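Inositol-1-monophosphatase (Thermotoga maritima, PDB 2P3V) hydrolyses inositol 1-phosphate, fructose 1,6-bisphosphate and several other phosphate esters as a magnesium-dependent, homotetrameric phosphatase. Local coordinates at residues D190-W195 with F231-G236; G72-I77 with L98-N103. One frame throughout, in Å; residues are numbered along the deposited sequence.

Interaction 1 (D190-W195 with F231-G236)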
loop_
_atom_site.group_PDB
_atom_site.type_symbol
_atom_site.label_atom_id
_atom_site.label_comp_id
_atom_site.label_asym_id
_atom_site.label_seq_id
_atom_site.Cartn_x
_atom_site.Cartn_y
_atom_site.Cartn_z
ATOM N N ASP A 190 -6.254 23.349 5.327
ATOM C CA ASP A 190 -5.655 24.564 5.855
ATOM C C ASP A 190 -6.077 24.877 7.279
ATOM O O ASP A 190 -5.466 25.708 7.951
ATOM C CB ASP A 190 -5.964 25.725 4.900
ATOM C CG ASP A 190 -5.644 25.382 3.440
ATOM O OD1 ASP A 190 -4.474 25.077 3.134
ATOM O OD2 ASP A 190 -6.556 25.418 2.592
ATOM N N PHE A 191 -7.129 24.208 7.739
ATOM C CA PHE A 191 -7.593 24.399 9.107
ATOM C C PHE A 191 -8.509 23.273 9.560
ATOM O O PHE A 191 -9.166 22.609 8.748
ATOM C CB PHE A 191 -8.272 25.776 9.272
ATOM C CG PHE A 191 -9.607 25.912 8.572
ATOM C CD1 PHE A 191 -10.765 25.359 9.124
ATOM C CD2 PHE A 191 -9.713 26.645 7.389
ATOM C CE1 PHE A 191 -12.015 25.540 8.511
ATOM C CE2 PHE A 191 -10.954 26.833 6.768
ATOM C CZ PHE A 191 -12.109 26.276 7.335
ATOM N N PHE A 192 -8.523 23.052 10.867
ATOM C CA PHE A 192 -9.335 22.001 11.460
ATOM C C PHE A 192 -9.957 22.487 12.768
ATOM O O PHE A 192 -9.251 22.902 13.688
ATOM C CB PHE A 192 -8.482 20.750 11.710
ATOM C CG PHE A 192 -9.206 19.665 12.461
ATOM C CD1 PHE A 192 -10.401 19.137 11.971
ATOM C CD2 PHE A 192 -8.699 19.176 13.666
ATOM C CE1 PHE A 192 -11.086 18.130 12.677
ATOM C CE2 PHE A 192 -9.370 18.178 14.373
ATOM C CZ PHE A 192 -10.564 17.653 13.876
ATOM N N VAL A 193 -11.285 22.419 12.832
ATOM C CA VAL A 193 -12.049 22.856 13.987
ATOM C C VAL A 193 -12.677 21.674 14.709
ATOM O O VAL A 193 -13.306 20.828 14.090
ATOM C CB VAL A 193 -13.159 23.810 13.553
ATOM C CG1 VAL A 193 -13.964 24.239 14.750
ATOM C CG2 VAL A 193 -12.555 25.010 12.864
ATOM N N THR A 194 -12.517 21.627 16.026
ATOM C CA THR A 194 -13.061 20.534 16.824
ATOM C C THR A 194 -13.661 21.082 18.122
ATOM O O THR A 194 -12.958 21.642 18.958
ATOM C CB THR A 194 -11.954 19.501 17.114
ATOM O OG1 THR A 194 -12.501 18.394 17.832
ATOM C CG2 THR A 194 -10.824 20.136 17.900
ATOM N N TRP A 195 -14.971 20.912 18.270
ATOM C CA TRP A 195 -15.732 21.420 19.414
ATOM C C TRP A 195 -15.882 20.438 20.586
ATOM O O TRP A 195 -15.647 19.240 20.438
ATOM C CB TRP A 195 -17.116 21.863 18.913
ATOM C CG TRP A 195 -17.920 22.745 19.842
ATOM C CD1 TRP A 195 -17.496 23.882 20.477
ATOM C CD2 TRP A 195 -19.317 22.618 20.146
ATOM N NE1 TRP A 195 -18.542 24.471 21.149
ATOM C CE2 TRP A 195 -19.670 23.716 20.965
ATOM C CE3 TRP A 195 -20.303 21.682 19.803
ATOM C CZ2 TRP A 195 -20.971 23.908 21.443
ATOM C CZ3 TRP A 195 -21.600 21.871 20.280
ATOM C CH2 TRP A 195 -21.919 22.979 21.094
ATOM N N PHE A 231 -10.830 23.441 20.059
ATOM C CA PHE A 231 -9.555 23.662 19.384
ATOM C C PHE A 231 -9.646 24.086 17.932
ATOM O O PHE A 231 -10.585 23.722 17.220
ATOM C CB PHE A 231 -8.715 22.383 19.448
ATOM C CG PHE A 231 -8.194 22.063 20.815
ATOM C CD1 PHE A 231 -6.924 22.478 21.204
ATOM C CD2 PHE A 231 -8.988 21.374 21.729
ATOM C CE1 PHE A 231 -6.454 22.211 22.484
ATOM C CE2 PHE A 231 -8.526 21.101 23.014
ATOM C CZ PHE A 231 -7.258 21.521 23.393
ATOM N N ILE A 232 -8.642 24.847 17.504
ATOM C CA ILE A 232 -8.535 25.303 16.125
ATOM C C ILE A 232 -7.093 25.115 15.655
ATOM O O ILE A 232 -6.166 25.741 16.183
ATOM C CB ILE A 232 -8.922 26.807 15.948
ATOM C CG1 ILE A 232 -10.415 27.018 16.215
ATOM C CG2 ILE A 232 -8.639 27.248 14.523
ATOM C CD1 ILE A 232 -10.873 28.457 16.010
ATOM N N PHE A 233 -6.911 24.229 14.677
ATOM C CA PHE A 233 -5.592 23.969 14.110
ATOM C C PHE A 233 -5.585 24.602 12.721
ATOM O O PHE A 233 -6.528 24.416 11.950
ATOM C CB PHE A 233 -5.336 22.465 13.965
ATOM C CG PHE A 233 -5.478 21.680 15.246
ATOM C CD1 PHE A 233 -6.726 21.486 15.827
ATOM C CD2 PHE A 233 -4.366 21.099 15.847
ATOM C CE1 PHE A 233 -6.863 20.722 16.982
ATOM C CE2 PHE A 233 -4.495 20.335 16.998
ATOM C CZ PHE A 233 -5.744 20.144 17.567
ATOM N N SER A 234 -4.538 25.349 12.389
ATOM C CA SER A 234 -4.486 25.979 11.071
ATOM C C SER A 234 -3.061 26.174 10.613
ATOM O O SER A 234 -2.111 25.828 11.320
ATOM C CB SER A 234 -5.146 27.347 11.098
ATOM O OG SER A 234 -4.194 28.332 11.455
ATOM N N ASN A 235 -2.914 26.757 9.432
ATOM C CA ASN A 235 -1.595 27.010 8.894
ATOM C C ASN A 235 -1.074 28.365 9.386
ATOM O O ASN A 235 -0.029 28.851 8.948
ATOM C CB ASN A 235 -1.638 26.942 7.365
ATOM C CG ASN A 235 -2.540 27.980 6.759
ATOM O OD1 ASN A 235 -3.376 28.573 7.439
ATOM N ND2 ASN A 235 -2.389 28.195 5.463
ATOM N N GLY A 236 -1.807 28.964 10.318
ATOM C CA GLY A 236 -1.393 30.239 10.865
ATOM C C GLY A 236 -1.748 31.441 10.013
ATOM O O GLY A 236 -1.939 32.538 10.535
#
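Phe192 swings its ring back beside its own carbonyl carbon (chi1 174°), whereas Phe233 turns CG beside its backbone N (chi1 -56°), and the two rings end side by side, pointing the same way. Phe192 CD2 meets Phe233 CD1 at 3.7 Å, with the ring planes at 38°, an oblique pairing. The carbonyl O of Phe192 lies at the edge of the Phe233 ring, in its plane, 3.6 Å from CD1. Thr194 adds its methyl to this face: CG2 sits 3.4 Å from Phe231 CB and also reaches the edge of the Phe233 ring, while its OG1 is hydrogen-bonded to Tyr153 OH. This face borders the active site: the Thr194 side chain is about 4 Å from a bound meso-tartaric acid, and Phe192 lies near Ala177, probably a substrate-binding residue. The other face carries Phe191, Val193, Ile232 and Ser234, where contact is lighter. Phe192 with Phe233 and Thr194 with Phe231 are hydrogen-bonded pairs of antiparallel strands, each joined by two N-H to O=C bonds. Beyond the strands Asn235 N gives a weak bond to Asp190 O, and Ser234 OG accepts from Gly236 N at 2.7 Å, an ST turn. Strands 191-194 and 231-234 are neighbours inside a five-stranded mixed sheet, flanked by strands 147-150 and 215-217. Helix 177-186 covers the Phe192 and Phe233 side through Ala181, while helices 157-164 and 239-252 pack on the Phe191 and Val193 side, as in the alpha-beta-alpha-beta-alpha sandwich of the inositol monophosphatase superfamily.

Interaction 2 (G72-I77 with L98-N103)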
loop_
_atom_site.group_PDB
_atom_site.type_symbol
_atom_site.label_atom_id
_atom_site.label_comp_id
_atom_site.label_asym_id
_atom_site.label_seq_id
_atom_site.Cartn_x
_atom_site.Cartn_y
_atom_site.Cartn_z
ATOM N N GLY A 72 1.856 11.899 35.711
ATOM C CA GLY A 72 3.235 11.916 36.149
ATOM C C GLY A 72 4.025 12.891 35.311
ATOM O O GLY A 72 3.476 13.503 34.394
ATOM N N ASP A 73 5.307 13.049 35.628
ATOM C CA ASP A 73 6.164 13.959 34.878
ATOM C C ASP A 73 6.726 13.226 33.665
ATOM O O ASP A 73 7.572 13.754 32.939
ATOM C CB ASP A 73 7.304 14.480 35.759
ATOM C CG ASP A 73 8.149 13.369 36.330
ATOM O OD1 ASP A 73 9.251 13.666 36.846
ATOM O OD2 ASP A 73 7.706 12.199 36.268
ATOM N N ARG A 74 6.246 11.997 33.472
ATOM C CA ARG A 74 6.620 11.142 32.347
ATOM C C ARG A 74 5.351 10.371 32.019
ATOM O O ARG A 74 5.104 9.292 32.552
ATOM C CB ARG A 74 7.774 10.213 32.734
ATOM C CG ARG A 74 9.082 10.978 32.919
ATOM C CD ARG A 74 10.309 10.088 32.884
ATOM N NE ARG A 74 11.459 10.829 32.364
ATOM C CZ ARG A 74 12.695 10.344 32.273
ATOM N NH1 ARG A 74 12.961 9.107 32.678
ATOM N NH2 ARG A 74 13.664 11.091 31.756
ATOM N N LEU A 75 4.551 10.953 31.130
ATOM C CA LEU A 75 3.248 10.409 30.771
ATOM C C LEU A 75 3.008 10.102 29.289
ATOM O O LEU A 75 3.352 10.891 28.415
ATOM C CB LEU A 75 2.190 11.398 31.252
ATOM C CG LEU A 75 0.700 11.105 31.125
ATOM C CD1 LEU A 75 0.240 10.103 32.188
ATOM C CD2 LEU A 75 -0.028 12.424 31.291
ATOM N N TRP A 76 2.397 8.952 29.020
ATOM C CA TRP A 76 2.083 8.546 27.657
ATOM C C TRP A 76 0.573 8.644 27.467
ATOM O O TRP A 76 -0.189 8.127 28.276
ATOM C CB TRP A 76 2.532 7.105 27.402
ATOM C CG TRP A 76 3.997 6.880 27.540
ATOM C CD1 TRP A 76 4.706 6.772 28.699
ATOM C CD2 TRP A 76 4.944 6.729 26.476
ATOM N NE1 TRP A 76 6.038 6.561 28.426
ATOM C CE2 TRP A 76 6.210 6.530 27.067
ATOM C CE3 TRP A 76 4.845 6.745 25.077
ATOM C CZ2 TRP A 76 7.374 6.345 26.305
ATOM C CZ3 TRP A 76 6.007 6.563 24.319
ATOM C CH2 TRP A 76 7.250 6.367 24.937
ATOM N N ILE A 77 0.141 9.319 26.406
ATOM C CA ILE A 77 -1.288 9.472 26.125
ATOM C C ILE A 77 -1.661 8.539 24.980
ATOM O O ILE A 77 -1.192 8.704 23.852
ATOM C CB ILE A 77 -1.649 10.924 25.724
ATOM C CG1 ILE A 77 -1.032 11.915 26.714
ATOM C CG2 ILE A 77 -3.155 11.092 25.715
ATOM C CD1 ILE A 77 -1.405 11.646 28.152
ATOM N N LEU A 98 -0.688 8.399 19.844
ATOM C CA LEU A 98 0.184 8.256 20.991
ATOM C C LEU A 98 1.012 9.518 21.143
ATOM O O LEU A 98 1.569 10.017 20.163
ATOM C CB LEU A 98 1.113 7.053 20.828
ATOM C CG LEU A 98 2.145 6.902 21.953
ATOM C CD1 LEU A 98 1.446 6.652 23.274
ATOM C CD2 LEU A 98 3.082 5.758 21.641
ATOM N N ALA A 99 1.072 10.035 22.371
ATOM C CA ALA A 99 1.847 11.234 22.665
ATOM C C ALA A 99 2.656 11.006 23.929
ATOM O O ALA A 99 2.240 10.259 24.812
ATOM C CB ALA A 99 0.928 12.428 22.859
ATOM N N TYR A 100 3.827 11.625 24.001
ATOM C CA TYR A 100 4.647 11.519 25.193
ATOM C C TYR A 100 4.755 12.914 25.778
ATOM O O TYR A 100 5.242 13.846 25.135
ATOM C CB TYR A 100 6.047 10.994 24.883
ATOM C CG TYR A 100 6.964 11.041 26.086
ATOM C CD1 TYR A 100 6.694 10.275 27.225
ATOM C CD2 TYR A 100 8.064 11.902 26.115
ATOM C CE1 TYR A 100 7.488 10.368 28.366
ATOM C CE2 TYR A 100 8.869 12.004 27.255
ATOM C CZ TYR A 100 8.572 11.235 28.377
ATOM O OH TYR A 100 9.352 11.348 29.514
ATOM N N VAL A 101 4.279 13.053 27.006
ATOM C CA VAL A 101 4.316 14.326 27.696
ATOM C C VAL A 101 5.302 14.191 28.841
ATOM O O VAL A 101 5.267 13.214 29.587
ATOM C CB VAL A 101 2.932 14.673 28.249
ATOM C CG1 VAL A 101 2.940 16.068 28.817
ATOM C CG2 VAL A 101 1.887 14.538 27.148
ATOM N N GLU A 102 6.196 15.160 28.965
ATOM C CA GLU A 102 7.191 15.140 30.028
ATOM C C GLU A 102 7.238 16.494 30.713
ATOM O O GLU A 102 7.325 17.525 30.055
ATOM C CB GLU A 102 8.566 14.804 29.461
ATOM C CG GLU A 102 9.691 14.953 30.463
ATOM C CD GLU A 102 11.055 14.665 29.860
ATOM O OE1 GLU A 102 11.348 13.486 29.558
ATOM O OE2 GLU A 102 11.833 15.624 29.678
ATOM N N ASN A 103 7.183 16.481 32.039
ATOM C CA ASN A 103 7.205 17.714 32.818
ATOM C C ASN A 103 6.110 18.685 32.400
ATOM O O ASN A 103 6.321 19.900 32.338
ATOM C CB ASN A 103 8.580 18.390 32.731
ATOM C CG ASN A 103 9.597 17.773 33.687
ATOM O OD1 ASN A 103 10.745 18.215 33.776
ATOM N ND2 ASN A 103 9.172 16.745 34.411
HETATM O O HOH W 1 9.967 16.461 37.029
#
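Aromatic packing joins Trp76 to Tyr100, a non-hydrogen-bonded pair on antiparallel strands 74-79 and 95-102, adjacent in the large mixed sheet between strands 61-64 and 105-113. Tyr100 CD1 sits over the centre of one face of the indole, 3.8 Å from Trp76 CE2, with the tyrosine ring inclined 51° to the six-membered ring. At the indole edge, in its plane, Leu98 CD1 approaches Trp76 CE3 at 3.8 Å. Trp76 keeps CG beside its backbone N (chi1 -62°) and Tyr100 swings the other way, beside its carbonyl carbon (chi1 173°), which brings the rings across one another. On the other face, Ile77 CG1 meets Val101 CG2 at 3.9 Å and Ile77 CB lies against the methyl of Ala99. Backbone bonding couples Leu75 with Val101 and Ile77 with Ala99 by two bonds each, and strand 74-79 runs on to Asp79, a magnesium ligand. Polar side chains gather towards the Asp73 and Asn103 end. Tyr100 OH donates to the anti lone pair of Glu102 OE1 at 2.9 Å, and Arg74 NE makes a long salt bridge of 3.9 Å to the same oxygen. One water links Asp73 OD1, 2.9 Å away, to Asn103 ND2. Outside the pair, Glu60 accepts from Trp76 NE1 and Arg3 of helix 2-21 makes a cation-pi contact with the Tyr100 ring. The chemistry thus grades from buried hydrocarbon and aromatic surface to an exposed polar end, where mainly the tyrosine hydroxyl, with Arg74 a weak addition at its distance, would probably favour a charged Glu102.

Interaction 2 comes first along the chain and closes before interaction 1 opens. Their centres lie 23 Å apart and their nearest atoms about 11 Å apart, without touching. They belong to the two large sheets of the alpha-beta-alpha-beta-alpha fold of the inositol monophosphatase family: 74-79 and 95-102 to the seven-stranded one, 191-194 and 231-234 to the five-stranded one. Side chain to side chain, Ile77 lies about 6 Å from Asp79, a magnesium ligand, and Phe192 about 5 Å from Ala177, probably a substrate residue. Ile77 and Phe231 each lie about 7 Å from Asp201, the probable second-magnesium residue near which the two sheets come together.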